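Local coordinates for protein type 3 secretion system chaperone PscE (Pseudomonas aeruginosa, PDB 2UWJ) that acts with PscG as a cytoplasmic chaperone that keeps the type III secretion needle protein PscF from polymerising too early, and is required for needle assembly, at residues A[6-9]-A[10-13]; A[45-48]-A[49-53]. All coordinates share one frame; numbering follows the deposited sequence.

How the contacts relate
Both contacts are local ones, each running along a single turn or two of helix, and they lie on opposite sides of the chain's centre, their own centres about 30 Å apart. Contact 1 belongs to the short helix 7-12, contact 2 to the early part of the long helix 44-68. Each is partly buried, but contact 1 has one exposed residue and contact 2 has four. The chemistry differs too: contact 1 joins a polar helix cap to a leucine pair, whereas contact 2 adds aromatic rings and glutamine amides. Each has an arginine packed on a leucine, Arg11 salt-bridged to PscG and Arg46 to Glu37 of the same chain. Helix 18-40 flanks both, and PscG meets both.

Contact 1. Residues A[6-9]-A[10-13]; sequences TALE and TRLS
Leu8 and Leu12 lie one helical turn apart and cross at a slant, with Leu8 CD1 3.9 Å from Leu12 CG. The torsions make the meeting possible: Leu8 has CG beside its own carbonyl carbon (chi1 165°), while Leu12 sets CG beside its backbone N and reaches back along the helix. Branched, apolar leucine suits both places, because Leu12 also packs on His19 and Ala20 of helix 18-40 and on Leu64 and Leu67 of helix 44-68, while Leu8 touches Leu12 of the PscG chain.

Arg11 takes a different route. Its chain, bent at chi2 and chi3, crosses Leu8 at about a right angle and lays one guanidinium face over Leu8 CA, which stands 3.7 Å from the plane and toward the rim of the group. Ala7 CB lies 3.9 Å from Arg11 NH1, a small methyl, consistent with the way the arginine folds back over this turn. The charged end is held from outside: NH2 makes a salt bridge to Glu11 of the PscG chain, and NH1 a hydrogen bond to a polar side chain of another protein chain.

On the polar side, Thr6 OG1 donates to Glu9 OE2 at 2.6 Å, which receives it on its anti lone pair, and accepts a weak bond from Glu9 N at 3.3 Å. One hydroxyl thus ties both ends of the buried Glu9 to the start of the helix. Farther along, Ser13 OG bonds in the carbonyl plane to a lone pair of Thr10 O at 2.8 Å; that oxygen also accepts from Ser13 N. Thr10 N to Thr6 O, Arg11 N to Ala7 O and Leu12 N to Leu8 O supply the i to i+4 backbone bonds. Threonine before the first turn, its hydroxyl accepting from the amide three residues on, is the classic helix N-cap.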
# COMPACT_ATOMS: atom_id res chain seq x y z
N THR A 6 -3.98 -5.92 -4.80
CA THR A 6 -4.21 -4.62 -4.17
C THR A 6 -4.18 -4.68 -2.64
O THR A 6 -4.42 -5.74 -2.03
CB THR A 6 -5.57 -4.02 -4.62
OG1 THR A 6 -6.63 -4.83 -4.10
CG2 THR A 6 -5.69 -4.01 -6.17
N ALA A 7 -3.90 -3.53 -2.04
CA ALA A 7 -3.84 -3.38 -0.58
C ALA A 7 -5.20 -3.77 0.04
O ALA A 7 -5.27 -4.49 1.03
CB ALA A 7 -3.48 -1.92 -0.22
N LEU A 8 -6.30 -3.29 -0.56
CA LEU A 8 -7.65 -3.61 -0.08
C LEU A 8 -7.82 -5.14 0.01
O LEU A 8 -8.31 -5.67 1.00
CB LEU A 8 -8.71 -3.00 -1.02
CG LEU A 8 -10.15 -3.55 -0.87
CD1 LEU A 8 -10.71 -3.14 0.49
CD2 LEU A 8 -11.01 -2.95 -2.00
N GLU A 9 -7.44 -5.87 -1.03
CA GLU A 9 -7.60 -7.32 -0.98
C GLU A 9 -6.81 -7.94 0.19
O GLU A 9 -7.27 -8.90 0.81
CB GLU A 9 -7.16 -7.96 -2.31
CG GLU A 9 -8.14 -7.65 -3.43
CD GLU A 9 -7.56 -7.95 -4.79
OE1 GLU A 9 -7.58 -9.14 -5.21
OE2 GLU A 9 -7.04 -7.00 -5.42
N THR A 10 -5.64 -7.39 0.51
CA THR A 10 -4.90 -7.94 1.66
C THR A 10 -5.73 -7.65 2.92
O THR A 10 -5.98 -8.54 3.75
CB THR A 10 -3.50 -7.30 1.75
OG1 THR A 10 -2.79 -7.62 0.55
CG2 THR A 10 -2.72 -7.82 2.96
N ARG A 11 -6.18 -6.41 3.06
CA ARG A 11 -7.01 -6.02 4.20
C ARG A 11 -8.17 -7.02 4.33
O ARG A 11 -8.46 -7.53 5.42
CB ARG A 11 -7.54 -4.61 3.99
CG ARG A 11 -7.51 -3.69 5.19
CD ARG A 11 -7.05 -2.27 4.73
NE ARG A 11 -7.95 -1.59 3.78
CZ ARG A 11 -7.56 -0.97 2.65
NH1 ARG A 11 -6.28 -0.94 2.29
NH2 ARG A 11 -8.46 -0.37 1.89
N LEU A 12 -8.83 -7.33 3.22
CA LEU A 12 -9.96 -8.27 3.22
C LEU A 12 -9.59 -9.75 3.39
O LEU A 12 -10.46 -10.57 3.61
CB LEU A 12 -10.76 -8.13 1.91
CG LEU A 12 -11.41 -6.81 1.51
CD1 LEU A 12 -11.90 -6.95 0.05
CD2 LEU A 12 -12.57 -6.46 2.44
N SER A 13 -8.33 -10.13 3.25
CA SER A 13 -7.97 -11.54 3.38
C SER A 13 -7.85 -11.98 4.86
O SER A 13 -7.55 -13.15 5.16
CB SER A 13 -6.63 -11.81 2.67
OG SER A 13 -5.55 -11.25 3.41

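Contact 2. Residues A[45-48]-A[49-53]; sequences ERFQ and FLQQQ. Unlike the reference sequence in segment 45-48: Arg46 (reference His).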
# COMPACT_ATOMS: atom_id res chain seq x y z
N GLU A 45 -29.74 18.16 -12.91
CA GLU A 45 -28.30 18.07 -12.79
C GLU A 45 -27.98 17.14 -11.61
O GLU A 45 -27.19 16.21 -11.74
CB GLU A 45 -27.71 19.47 -12.54
CG GLU A 45 -26.19 19.57 -12.66
CD GLU A 45 -25.65 20.96 -12.30
OE1 GLU A 45 -26.16 21.98 -12.82
OE2 GLU A 45 -24.69 21.03 -11.50
N ARG A 46 -28.66 17.36 -10.48
CA ARG A 46 -28.43 16.57 -9.28
C ARG A 46 -28.88 15.15 -9.51
O ARG A 46 -28.33 14.20 -8.95
CB ARG A 46 -29.23 17.17 -8.11
CG ARG A 46 -28.46 17.37 -6.80
CD ARG A 46 -28.60 16.16 -5.89
NE ARG A 46 -27.65 16.07 -4.78
CZ ARG A 46 -26.32 16.14 -4.90
NH1 ARG A 46 -25.74 16.32 -6.08
NH2 ARG A 46 -25.56 15.93 -3.83
N PHE A 47 -29.91 15.00 -10.33
CA PHE A 47 -30.44 13.67 -10.59
C PHE A 47 -29.43 12.79 -11.35
O PHE A 47 -29.27 11.62 -11.05
CB PHE A 47 -31.70 13.77 -11.41
CG PHE A 47 -32.24 12.44 -11.85
CD1 PHE A 47 -33.10 11.73 -11.04
CD2 PHE A 47 -31.84 11.89 -13.08
CE1 PHE A 47 -33.58 10.47 -11.44
CE2 PHE A 47 -32.30 10.66 -13.48
CZ PHE A 47 -33.18 9.94 -12.65
N GLN A 48 -28.79 13.37 -12.36
CA GLN A 48 -27.80 12.63 -13.16
C GLN A 48 -26.60 12.31 -12.22
O GLN A 48 -26.03 11.23 -12.25
CB GLN A 48 -27.35 13.47 -14.36
CG GLN A 48 -25.99 13.11 -14.96
CD GLN A 48 -25.92 11.72 -15.66
OE1 GLN A 48 -26.93 11.22 -16.18
NE2 GLN A 48 -24.72 11.11 -15.68
N PHE A 49 -26.26 13.26 -11.38
CA PHE A 49 -25.16 13.10 -10.40
C PHE A 49 -25.49 11.97 -9.41
O PHE A 49 -24.67 11.06 -9.20
CB PHE A 49 -25.00 14.45 -9.71
CG PHE A 49 -23.93 14.53 -8.68
CD1 PHE A 49 -24.14 14.03 -7.40
CD2 PHE A 49 -22.77 15.29 -8.92
CE1 PHE A 49 -23.22 14.30 -6.36
CE2 PHE A 49 -21.84 15.57 -7.89
CZ PHE A 49 -22.07 15.08 -6.61
N LEU A 50 -26.69 12.01 -8.81
CA LEU A 50 -27.09 10.98 -7.88
C LEU A 50 -27.18 9.60 -8.51
O LEU A 50 -26.87 8.58 -7.86
CB LEU A 50 -28.45 11.32 -7.26
CG LEU A 50 -28.52 12.53 -6.30
CD1 LEU A 50 -30.04 12.82 -5.88
CD2 LEU A 50 -27.67 12.24 -5.07
N GLN A 51 -27.64 9.53 -9.74
CA GLN A 51 -27.76 8.22 -10.38
C GLN A 51 -26.36 7.61 -10.58
O GLN A 51 -26.18 6.43 -10.37
CB GLN A 51 -28.46 8.37 -11.73
CG GLN A 51 -29.95 8.62 -11.56
CD GLN A 51 -30.79 7.58 -12.28
OE1 GLN A 51 -30.95 7.63 -13.52
NE2 GLN A 51 -31.32 6.62 -11.52
N GLN A 52 -25.41 8.44 -11.02
CA GLN A 52 -24.04 7.97 -11.22
C GLN A 52 -23.48 7.54 -9.84
O GLN A 52 -22.79 6.51 -9.72
CB GLN A 52 -23.16 9.09 -11.79
CG GLN A 52 -23.40 9.36 -13.29
CD GLN A 52 -22.42 10.39 -13.86
OE1 GLN A 52 -22.58 11.60 -13.64
NE2 GLN A 52 -21.41 9.91 -14.60
N GLN A 53 -23.78 8.33 -8.80
CA GLN A 53 -23.30 7.95 -7.49
C GLN A 53 -23.89 6.63 -7.03
O GLN A 53 -23.18 5.76 -6.46
CB GLN A 53 -23.62 9.03 -6.45
CG GLN A 53 -23.18 8.57 -5.09
CD GLN A 53 -22.71 9.73 -4.26
OE1 GLN A 53 -23.33 10.10 -3.27
NE2 GLN A 53 -21.60 10.34 -4.69
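Residues 45-53 form a regular alpha-helical run near the start of helix 44-68, which packs with helix 18-40 as a helical hairpin. Five backbone bonds of the i to i+4 kind carry it, from Phe49 N to Glu45 O through Gln53 N to Phe49 O.

Two contacts use an aromatic face. Gln51 CG makes a CH-pi contact over the Phe47 ring, 3.8 Å from its centroid and 21° off the ring normal. Gln51 bends at chi2, and its amide plane lies 35° from the ring. Glutamine suits this spot by offering aliphatic carbon to the ring, while Phe47 and Gln51 both also touch Leu38 of helix 18-40. On another side of the helix, Arg46 NH1 stands over a face of the Phe49 ring, toward the rim, with the guanidinium and ring planes 30° apart. Arg46, bent at chi2, reaches forward along the helix to the ring, which Phe49 holds out with CG anti to its backbone N. The Phe49 side chain is about 3 Å from a bound nickel ion.

Apolar packing comes from the buried Leu50, whose CD1 is 3.6 Å from Arg46 CD and whose CD2 lies over a face of the guanidinium. Arginine serves both roles, its methylene carbon meeting leucine while NE forms a salt bridge with Glu37 of helix 18-40.

The amide pair faces PscG: Gln52 OE1 accepts a hydrogen bond from Arg34 NH1 of the PscG chain, and Gln48 NE2 approaches that same Gln52 OE1 to 3.0 Å.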